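Local coordinates for protein coenzyme f420-dependent n5,n10-methylenetetrahydromethanopterin reductase (Methanopyrus kandleri, PDB 1EZW) that catalyses the reversible reduction of methylenetetrahydromethanopterin to methyl-tetrahydromethanopterin with reduced coenzyme F420, a step in making methane from carbon dioxide, at residues V137-L142 and I171-G176; I131-E136 and E150-K155; F232-D237 and I336-Q341. All blocks are in the same frame, centred on the assembly; numbering follows the deposited sequence.

How the contacts relate
The first four strands of the barrel, 5-10 to 93-95, come before any of these contacts. Helix 127-142 then supplies residues 131-136 to contact 2 and, directly after, residues 137-142 to contact 1. The loop past the helix turns back at 150-155 and closes contact 2, which ties helix to loop. The chain goes on to strand 173-176 and closes contact 1, which ties the same helix to that strand, so the two loops cross. The two contacts touch, with Phe173 packing on Ile131 and Lys135. Contact 3 follows in series on the opposite side of the chain's centre. It closes a much longer loop, from strand 232-234 to helix 332-342.

Contact 1 of 3, residues V137-L142 and I171-G176; sequences VIYQYL and IPFYMG
Leu142 and Ile171 are the closest backbone pair, with CA atoms 8.6 Å apart. Residues 137-142 are the last turns of a helix. Residues 171-176 run from a short loop into strand 173-176, and side chains fill the gap between the two backbones. Tyr139 spans the gap with its hydroxyl. Its OH donates a short hydrogen bond to the backbone O of Ile171, at 2.5 Å. The C=O...OH angle is 135°, and the hydroxyl sits above the carbonyl plane, about 45° out of it. The same OH lies 3.3 Å from CB of Phe173. CE1 of Tyr139 meets CD1 of Phe173 at 3.9 Å, and the phenylalanine carbon lies at the edge of the tyrosine ring, near its plane. Phe173 has CG anti to its backbone N (chi1 -175°), and its ring is thereby placed beside the tyrosine. Leu142 does two jobs. Its CD1 lies 3.9 Å above one face of the Tyr139 ring, toward the rim, and also meets CD1 of Ile171 at 3.8 Å. These two aliphatic chains cross at about a right angle. Ile93, on the neighbouring strand 93-95, is touched by both Tyr139 and Phe173. Helix 127-142 thus lies against adjacent parallel strands 93-95 and 173-176. This is the beta-alpha-beta crossover of a TIM barrel, in which a helix of the outer layer packs on the strands it connects.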
loop_
_atom_site.group_PDB
_atom_site.type_symbol
_atom_site.label_atom_id
_atom_site.label_comp_id
_atom_site.label_asym_id
_atom_site.label_seq_id
_atom_site.Cartn_x
_atom_site.Cartn_y
_atom_site.Cartn_z
ATOM N N VAL A 137 25.265 -14.215 -11.793
ATOM C CA VAL A 137 25.066 -12.777 -11.921
ATOM C C VAL A 137 24.161 -12.236 -10.808
ATOM O O VAL A 137 24.445 -11.199 -10.201
ATOM C CB VAL A 137 24.474 -12.433 -13.298
ATOM C CG1 VAL A 137 23.968 -10.959 -13.322
ATOM C CG2 VAL A 137 25.554 -12.658 -14.381
ATOM N N ILE A 138 23.063 -12.935 -10.550
ATOM C CA ILE A 138 22.179 -12.471 -9.492
ATOM C C ILE A 138 22.847 -12.402 -8.149
ATOM O O ILE A 138 22.712 -11.405 -7.447
ATOM C CB ILE A 138 20.918 -13.380 -9.410
ATOM C CG1 ILE A 138 20.095 -13.210 -10.691
ATOM C CG2 ILE A 138 20.115 -13.039 -8.136
ATOM C CD1 ILE A 138 18.879 -14.192 -10.739
ATOM N N TYR A 139 23.597 -13.441 -7.756
ATOM C CA TYR A 139 24.190 -13.409 -6.437
ATOM C C TYR A 139 25.364 -12.445 -6.334
ATOM O O TYR A 139 25.580 -11.875 -5.272
ATOM C CB TYR A 139 24.501 -14.847 -5.972
ATOM C CG TYR A 139 23.165 -15.471 -5.546
ATOM C CD1 TYR A 139 22.302 -16.040 -6.493
ATOM C CD2 TYR A 139 22.746 -15.380 -4.220
ATOM C CE1 TYR A 139 21.016 -16.517 -6.129
ATOM C CE2 TYR A 139 21.457 -15.853 -3.825
ATOM C CZ TYR A 139 20.613 -16.411 -4.788
ATOM O OH TYR A 139 19.358 -16.863 -4.445
ATOM N N GLN A 140 26.100 -12.235 -7.428
ATOM C CA GLN A 140 27.121 -11.187 -7.372
ATOM C C GLN A 140 26.431 -9.837 -7.114
ATOM O O GLN A 140 26.938 -9.017 -6.341
ATOM C CB GLN A 140 27.927 -11.065 -8.664
ATOM C CG GLN A 140 28.966 -12.208 -8.853
ATOM C CD GLN A 140 29.895 -11.885 -10.006
ATOM O OE1 GLN A 140 30.238 -10.718 -10.206
ATOM N NE2 GLN A 140 30.359 -12.926 -10.740
ATOM N N TYR A 141 25.272 -9.623 -7.738
ATOM C CA TYR A 141 24.501 -8.379 -7.576
ATOM C C TYR A 141 24.019 -8.245 -6.121
ATOM O O TYR A 141 24.143 -7.192 -5.498
ATOM C CB TYR A 141 23.309 -8.424 -8.549
ATOM C CG TYR A 141 22.480 -7.153 -8.599
ATOM C CD1 TYR A 141 22.630 -6.241 -9.632
ATOM C CD2 TYR A 141 21.551 -6.872 -7.594
ATOM C CE1 TYR A 141 21.860 -5.048 -9.682
ATOM C CE2 TYR A 141 20.777 -5.693 -7.632
ATOM C CZ TYR A 141 20.934 -4.793 -8.673
ATOM O OH TYR A 141 20.128 -3.650 -8.766
ATOM N N LEU A 142 23.465 -9.321 -5.576
ATOM C CA LEU A 142 22.978 -9.324 -4.192
ATOM C C LEU A 142 24.100 -9.173 -3.163
ATOM O O LEU A 142 23.848 -8.728 -2.035
ATOM C CB LEU A 142 22.176 -10.608 -3.916
ATOM C CG LEU A 142 20.885 -10.767 -4.691
ATOM C CD1 LEU A 142 20.286 -12.154 -4.363
ATOM C CD2 LEU A 142 19.890 -9.682 -4.249
ATOM N N ILE A 171 18.819 -14.845 0.039
ATOM C CA ILE A 171 17.596 -15.062 -0.754
ATOM C C ILE A 171 17.674 -16.450 -1.366
ATOM O O ILE A 171 18.678 -16.806 -1.988
ATOM C CB ILE A 171 17.472 -14.014 -1.908
ATOM C CG1 ILE A 171 17.281 -12.639 -1.281
ATOM C CG2 ILE A 171 16.279 -14.362 -2.823
ATOM C CD1 ILE A 171 17.102 -11.496 -2.335
ATOM N N PRO A 172 16.637 -17.274 -1.174
ATOM C CA PRO A 172 16.648 -18.634 -1.733
ATOM C C PRO A 172 16.533 -18.688 -3.232
ATOM O O PRO A 172 15.773 -17.941 -3.835
ATOM C CB PRO A 172 15.444 -19.315 -1.085
ATOM C CG PRO A 172 15.065 -18.451 0.080
ATOM C CD PRO A 172 15.415 -17.024 -0.394
ATOM N N PHE A 173 17.285 -19.610 -3.837
ATOM C CA PHE A 173 17.258 -19.791 -5.262
ATOM C C PHE A 173 16.601 -21.118 -5.588
ATOM O O PHE A 173 17.150 -22.178 -5.282
ATOM C CB PHE A 173 18.698 -19.814 -5.828
ATOM C CG PHE A 173 18.761 -19.883 -7.326
ATOM C CD1 PHE A 173 18.450 -18.761 -8.123
ATOM C CD2 PHE A 173 19.149 -21.066 -7.962
ATOM C CE1 PHE A 173 18.527 -18.813 -9.513
ATOM C CE2 PHE A 173 19.225 -21.124 -9.362
ATOM C CZ PHE A 173 18.921 -20.014 -10.145
ATOM N N TYR A 174 15.417 -21.078 -6.178
ATOM C CA TYR A 174 14.735 -22.310 -6.572
ATOM C C TYR A 174 14.791 -22.463 -8.081
ATOM O O TYR A 174 14.613 -21.503 -8.821
ATOM C CB TYR A 174 13.236 -22.250 -6.164
ATOM C CG TYR A 174 12.969 -22.496 -4.705
ATOM C CD1 TYR A 174 13.436 -21.628 -3.714
ATOM C CD2 TYR A 174 12.237 -23.619 -4.305
ATOM C CE1 TYR A 174 13.187 -21.863 -2.365
ATOM C CE2 TYR A 174 11.979 -23.881 -2.948
ATOM C CZ TYR A 174 12.461 -22.993 -1.978
ATOM O OH TYR A 174 12.284 -23.162 -0.635
ATOM N N MET A 175 15.033 -23.678 -8.568
ATOM C CA MET A 175 15.059 -23.903 -9.988
ATOM C C MET A 175 13.917 -24.767 -10.477
ATOM O O MET A 175 13.630 -25.799 -9.873
ATOM C CB MET A 175 16.337 -24.651 -10.355
ATOM C CG MET A 175 17.452 -23.788 -10.702
ATOM S SD MET A 175 18.812 -24.906 -11.303
ATOM C CE MET A 175 18.359 -25.534 -12.483
ATOM N N GLY A 176 13.287 -24.377 -11.569
ATOM C CA GLY A 176 12.264 -25.231 -12.134
ATOM C C GLY A 176 13.011 -26.406 -12.785
ATOM O O GLY A 176 14.082 -26.217 -13.366
#

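Contact 2 of 3, residues I131-E136 and E150-K155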
loop_
_atom_site.group_PDB
_atom_site.type_symbol
_atom_site.label_atom_id
_atom_site.label_comp_id
_atom_site.label_asym_id
_atom_site.label_seq_id
_atom_site.Cartn_x
_atom_site.Cartn_y
_atom_site.Cartn_z
ATOM N N ILE A 131 21.058 -20.961 -16.952
ATOM C CA ILE A 131 20.553 -20.811 -15.587
ATOM C C ILE A 131 21.707 -20.701 -14.588
ATOM O O ILE A 131 21.662 -19.912 -13.657
ATOM C CB ILE A 131 19.582 -21.965 -15.230
ATOM C CG1 ILE A 131 18.291 -21.806 -16.057
ATOM C CG2 ILE A 131 19.271 -21.929 -13.673
ATOM C CD1 ILE A 131 17.282 -22.949 -15.913
ATOM N N ARG A 132 22.767 -21.506 -14.754
ATOM C CA ARG A 132 23.902 -21.373 -13.852
ATOM C C ARG A 132 24.481 -19.949 -13.929
ATOM O O ARG A 132 24.883 -19.388 -12.914
ATOM C CB ARG A 132 25.025 -22.354 -14.269
ATOM C CG ARG A 132 24.727 -23.797 -14.005
ATOM C CD ARG A 132 25.880 -24.630 -14.625
ATOM N NE ARG A 132 25.702 -26.058 -14.398
ATOM C CZ ARG A 132 26.058 -26.697 -13.288
ATOM N NH1 ARG A 132 25.843 -28.012 -13.198
ATOM N NH2 ARG A 132 26.630 -26.052 -12.280
ATOM N N GLU A 133 24.571 -19.408 -15.136
ATOM C CA GLU A 133 25.163 -18.082 -15.325
ATOM C C GLU A 133 24.272 -17.003 -14.739
ATOM O O GLU A 133 24.771 -16.097 -14.076
ATOM C CB GLU A 133 25.434 -17.796 -16.803
ATOM C CG GLU A 133 26.516 -18.787 -17.352
ATOM C CD GLU A 133 27.003 -18.450 -18.726
ATOM O OE1 GLU A 133 27.807 -19.260 -19.267
ATOM O OE2 GLU A 133 26.631 -17.404 -19.298
ATOM N N VAL A 134 22.977 -17.109 -14.980
ATOM C CA VAL A 134 22.078 -16.097 -14.407
ATOM C C VAL A 134 22.196 -16.159 -12.894
ATOM O O VAL A 134 22.178 -15.124 -12.219
ATOM C CB VAL A 134 20.596 -16.302 -14.788
ATOM C CG1 VAL A 134 19.738 -15.221 -14.089
ATOM C CG2 VAL A 134 20.418 -16.181 -16.251
ATOM N N LYS A 135 22.291 -17.365 -12.322
ATOM C CA LYS A 135 22.441 -17.446 -10.884
ATOM C C LYS A 135 23.703 -16.699 -10.411
ATOM O O LYS A 135 23.658 -15.935 -9.430
ATOM C CB LYS A 135 22.495 -18.912 -10.416
ATOM C CG LYS A 135 22.466 -18.972 -8.908
ATOM C CD LYS A 135 22.948 -20.296 -8.327
ATOM C CE LYS A 135 22.948 -20.210 -6.796
ATOM N NZ LYS A 135 23.823 -21.208 -6.103
ATOM N N GLU A 136 24.844 -16.923 -11.072
ATOM C CA GLU A 136 26.059 -16.220 -10.654
ATOM C C GLU A 136 25.890 -14.701 -10.733
ATOM O O GLU A 136 26.338 -13.985 -9.845
ATOM C CB GLU A 136 27.269 -16.640 -11.497
ATOM C CG GLU A 136 27.664 -18.063 -11.254
ATOM C CD GLU A 136 27.982 -18.330 -9.800
ATOM O OE1 GLU A 136 27.529 -19.374 -9.295
ATOM O OE2 GLU A 136 28.681 -17.505 -9.158
ATOM N N GLU A 150 31.935 -13.274 -17.126
ATOM C CA GLU A 150 32.041 -13.565 -18.536
ATOM C C GLU A 150 31.712 -15.032 -18.748
ATOM O O GLU A 150 32.534 -15.906 -18.476
ATOM C CB GLU A 150 33.453 -13.255 -19.046
ATOM C CG GLU A 150 33.617 -13.646 -20.505
ATOM C CD GLU A 150 34.867 -13.061 -21.154
ATOM O OE1 GLU A 150 35.132 -13.421 -22.325
ATOM O OE2 GLU A 150 35.562 -12.236 -20.510
ATOM N N GLY A 151 30.511 -15.311 -19.230
ATOM C CA GLY A 151 30.136 -16.698 -19.437
ATOM C C GLY A 151 29.836 -16.883 -20.902
ATOM O O GLY A 151 30.200 -16.026 -21.717
ATOM N N LYS A 152 29.169 -17.982 -21.246
ATOM C CA LYS A 152 28.791 -18.272 -22.620
ATOM C C LYS A 152 27.491 -17.595 -23.009
ATOM O O LYS A 152 27.270 -17.289 -24.169
ATOM C CB LYS A 152 28.539 -19.782 -22.833
ATOM C CG LYS A 152 29.655 -20.747 -22.432
ATOM C CD LYS A 152 29.147 -22.228 -22.527
ATOM C CE LYS A 152 29.136 -22.843 -23.968
ATOM N NZ LYS A 152 28.272 -22.269 -25.057
ATOM N N TYR A 153 26.599 -17.369 -22.040
ATOM C CA TYR A 153 25.291 -16.769 -22.335
ATOM C C TYR A 153 25.225 -15.293 -21.923
ATOM O O TYR A 153 24.486 -14.522 -22.507
ATOM C CB TYR A 153 24.180 -17.617 -21.655
ATOM C CG TYR A 153 23.111 -16.836 -20.892
ATOM C CD1 TYR A 153 21.909 -16.452 -21.502
ATOM C CD2 TYR A 153 23.332 -16.463 -19.568
ATOM C CE1 TYR A 153 20.950 -15.711 -20.794
ATOM C CE2 TYR A 153 22.370 -15.714 -18.853
ATOM C CZ TYR A 153 21.200 -15.351 -19.472
ATOM O OH TYR A 153 20.286 -14.593 -18.741
ATOM N N VAL A 154 26.015 -14.898 -20.938
ATOM C CA VAL A 154 26.019 -13.495 -20.553
ATOM C C VAL A 154 27.445 -13.077 -20.270
ATOM O O VAL A 154 28.212 -13.811 -19.634
ATOM C CB VAL A 154 25.115 -13.217 -19.280
ATOM C CG1 VAL A 154 25.564 -14.060 -18.078
ATOM C CG2 VAL A 154 25.190 -11.745 -18.940
ATOM N N LYS A 155 27.806 -11.905 -20.781
ATOM C CA LYS A 155 29.109 -11.323 -20.508
ATOM C C LYS A 155 28.824 -9.882 -20.096
ATOM O O LYS A 155 28.268 -9.113 -20.853
ATOM C CB LYS A 155 30.037 -11.358 -21.739
ATOM C CG LYS A 155 31.376 -10.666 -21.431
ATOM C CD LYS A 155 32.325 -10.686 -22.661
ATOM C CE LYS A 155 33.610 -9.906 -22.333
ATOM N NZ LYS A 155 34.651 -10.064 -23.387
#
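Glu133 holds the loop 150-155 with both carboxylate oxygens. OE1 accepts from the backbone N of Lys152 at 2.7 Å, on the syn side. OE2 takes two donors: the backbone N of Tyr153 at 2.7 Å, also syn, and the backbone N of Val154 at 3.1 Å, nearly along the C-O axis of OE2. Three backbone N-H groups therefore grip one buried carboxylate, which probably stabilises its negative charge. Gly151 lies close by, with its CA 3.5 Å from OE1 of Glu133 and no side chain in the way. An extended chain beyond CG carries the carboxylate of Glu133 straight out from the helix. Beneath it, CB of Glu133 packs on CG1 of Val154 at 3.9 Å. With an alanine here the carboxylate is gone, and the N-H groups of Lys152, Tyr153 and Val154 would probably lose their shared acceptor, leaving the loop less firmly tied to the helix. Inside the loop, Gly151 N bonds to Val154 O at 2.8 Å and keeps the turn closed. Pro73, at the start of helix 73-86, touches both Val134 and Val154. On another side of helix 127-142, Ile131 meets Met182 of helix 180-189 and Met175 of strand 173-176.

Contact 3 of 3, residues F232-D237 and I336-Q341; sequences FSIDKD and IELVGQ
The axes of strand 232-234 and helix segment 336-341 pass 9.1 Å apart at an angle of 79°, and the closest CA atoms, those of Asp235 and Leu338, are 7.3 Å apart. No hydrogen bond joins the two segments, and the contact is apolar. Leu338 and Val339 carry it from the helix. With chi1 at -167° the Leu338 side chain swings opposite its own N, and CD2 comes over the chain just past the strand. There CD2 of Leu338 lies 3.6 Å from the backbone C of Asp235 and equally close to the backbone N of Lys236. The same methyl meets CG1 of Ile234 at 4.0 Å. Val339 uses a single methyl, CG2, for two partners. It packs on CG2 of Ile234 at 3.9 Å and on CE2 of Phe232 at 3.7 Å, approaching the phenylalanine ring obliquely. The chain then leaves the strand in an Asx turn: Asp235 OD1 accepts from the backbone N of Asp237 at 2.7 Å. Asp237 in turn caps helix 238-254 through Lys240 N. Strand 232-234 pairs in parallel with strand 300-302, and backbone bonds join Phe232 to Gly325 and Ile234 to Ile328. The contact packs the chain that continues from barrel strand 225-229 against helix 332-342, the helix after the last barrel strand, 321-324, as in the outer layer of a TIM barrel.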
loop_
_atom_site.group_PDB
_atom_site.type_symbol
_atom_site.label_atom_id
_atom_site.label_comp_id
_atom_site.label_asym_id
_atom_site.label_seq_id
_atom_site.Cartn_x
_atom_site.Cartn_y
_atom_site.Cartn_z
ATOM N N PHE A 232 -4.149 -28.564 -7.847
ATOM C CA PHE A 232 -4.709 -28.879 -6.539
ATOM C C PHE A 232 -6.161 -28.477 -6.466
ATOM O O PHE A 232 -6.531 -27.399 -6.965
ATOM C CB PHE A 232 -3.889 -28.079 -5.507
ATOM C CG PHE A 232 -4.110 -28.452 -4.091
ATOM C CD1 PHE A 232 -3.182 -29.248 -3.427
ATOM C CD2 PHE A 232 -5.170 -27.912 -3.377
ATOM C CE1 PHE A 232 -3.302 -29.493 -2.051
ATOM C CE2 PHE A 232 -5.305 -28.153 -2.002
ATOM C CZ PHE A 232 -4.380 -28.931 -1.343
ATOM N N SER A 233 -6.994 -29.319 -5.851
ATOM C CA SER A 233 -8.407 -28.938 -5.730
ATOM C C SER A 233 -9.016 -29.524 -4.474
ATOM O O SER A 233 -9.088 -30.756 -4.324
ATOM C CB SER A 233 -9.205 -29.368 -6.961
ATOM O OG SER A 233 -10.496 -28.725 -6.962
ATOM N N ILE A 234 -9.458 -28.653 -3.571
ATOM C CA ILE A 234 -10.015 -29.107 -2.316
ATOM C C ILE A 234 -11.373 -28.465 -2.036
ATOM O O ILE A 234 -11.589 -27.279 -2.299
ATOM C CB ILE A 234 -9.018 -28.834 -1.160
ATOM C CG1 ILE A 234 -9.429 -29.605 0.099
ATOM C CG2 ILE A 234 -8.925 -27.281 -0.889
ATOM C CD1 ILE A 234 -8.484 -29.433 1.277
ATOM N N ASP A 235 -12.291 -29.276 -1.507
ATOM C CA ASP A 235 -13.639 -28.797 -1.189
ATOM C C ASP A 235 -14.219 -29.781 -0.180
ATOM O O ASP A 235 -13.796 -30.938 -0.142
ATOM C CB ASP A 235 -14.475 -28.784 -2.475
ATOM C CG ASP A 235 -15.822 -28.075 -2.308
ATOM O OD1 ASP A 235 -16.749 -28.644 -1.680
ATOM O OD2 ASP A 235 -15.934 -26.927 -2.819
ATOM N N LYS A 236 -15.150 -29.340 0.658
ATOM C CA LYS A 236 -15.744 -30.273 1.613
ATOM C C LYS A 236 -16.527 -31.346 0.838
ATOM O O LYS A 236 -16.782 -32.425 1.357
ATOM C CB LYS A 236 -16.652 -29.525 2.598
ATOM C CG LYS A 236 -17.741 -28.721 1.924
ATOM C CD LYS A 236 -18.523 -27.871 2.940
ATOM C CE LYS A 236 -19.719 -27.188 2.280
ATOM N NZ LYS A 236 -19.284 -26.381 1.100
ATOM N N ASP A 237 -16.901 -31.041 -0.401
ATOM C CA ASP A 237 -17.613 -31.971 -1.272
ATOM C C ASP A 237 -16.562 -32.527 -2.246
ATOM O O ASP A 237 -16.190 -31.875 -3.227
ATOM C CB ASP A 237 -18.698 -31.242 -2.075
ATOM C CG ASP A 237 -19.458 -32.169 -3.033
ATOM O OD1 ASP A 237 -18.845 -33.082 -3.604
ATOM O OD2 ASP A 237 -20.669 -31.946 -3.253
ATOM N N ILE A 336 -8.374 -22.130 0.036
ATOM C CA ILE A 336 -7.200 -21.805 0.810
ATOM C C ILE A 336 -7.475 -21.949 2.304
ATOM O O ILE A 336 -6.642 -22.436 3.059
ATOM C CB ILE A 336 -6.738 -20.337 0.482
ATOM C CG1 ILE A 336 -6.238 -20.297 -0.968
ATOM C CG2 ILE A 336 -5.661 -19.861 1.492
ATOM C CD1 ILE A 336 -6.065 -18.861 -1.547
ATOM N N GLU A 337 -8.647 -21.483 2.737
ATOM C CA GLU A 337 -9.012 -21.562 4.144
ATOM C C GLU A 337 -9.187 -23.025 4.579
ATOM O O GLU A 337 -8.816 -23.391 5.694
ATOM C CB GLU A 337 -10.302 -20.750 4.373
ATOM C CG GLU A 337 -10.043 -19.243 4.225
ATOM C CD GLU A 337 -11.283 -18.414 4.425
ATOM O OE1 GLU A 337 -12.376 -18.854 3.973
ATOM O OE2 GLU A 337 -11.156 -17.321 5.002
ATOM N N LEU A 338 -9.742 -23.839 3.693
ATOM C CA LEU A 338 -9.943 -25.262 4.012
ATOM C C LEU A 338 -8.555 -25.914 4.171
ATOM O O LEU A 338 -8.312 -26.721 5.084
ATOM C CB LEU A 338 -10.799 -25.892 2.903
ATOM C CG LEU A 338 -11.369 -27.275 3.183
ATOM C CD1 LEU A 338 -12.040 -27.292 4.574
ATOM C CD2 LEU A 338 -12.325 -27.630 2.070
ATOM N N VAL A 339 -7.589 -25.534 3.336
ATOM C CA VAL A 339 -6.234 -26.055 3.534
ATOM C C VAL A 339 -5.661 -25.581 4.885
ATOM O O VAL A 339 -5.089 -26.363 5.642
ATOM C CB VAL A 339 -5.267 -25.598 2.378
ATOM C CG1 VAL A 339 -3.785 -26.001 2.704
ATOM C CG2 VAL A 339 -5.691 -26.214 1.089
ATOM N N GLY A 340 -5.806 -24.292 5.214
ATOM C CA GLY A 340 -5.247 -23.821 6.472
ATOM C C GLY A 340 -5.918 -24.447 7.700
ATOM O O GLY A 340 -5.257 -24.714 8.704
ATOM N N GLN A 341 -7.219 -24.693 7.608
ATOM C CA GLN A 341 -7.977 -25.262 8.740
ATOM C C GLN A 341 -7.962 -26.774 8.867
ATOM O O GLN A 341 -7.955 -27.272 9.998
ATOM C CB GLN A 341 -9.440 -24.834 8.660
ATOM C CG GLN A 341 -9.696 -23.362 8.982
ATOM C CD GLN A 341 -9.415 -23.041 10.443
ATOM O OE1 GLN A 341 -8.461 -22.332 10.773
ATOM N NE2 GLN A 341 -10.237 -23.589 11.331
#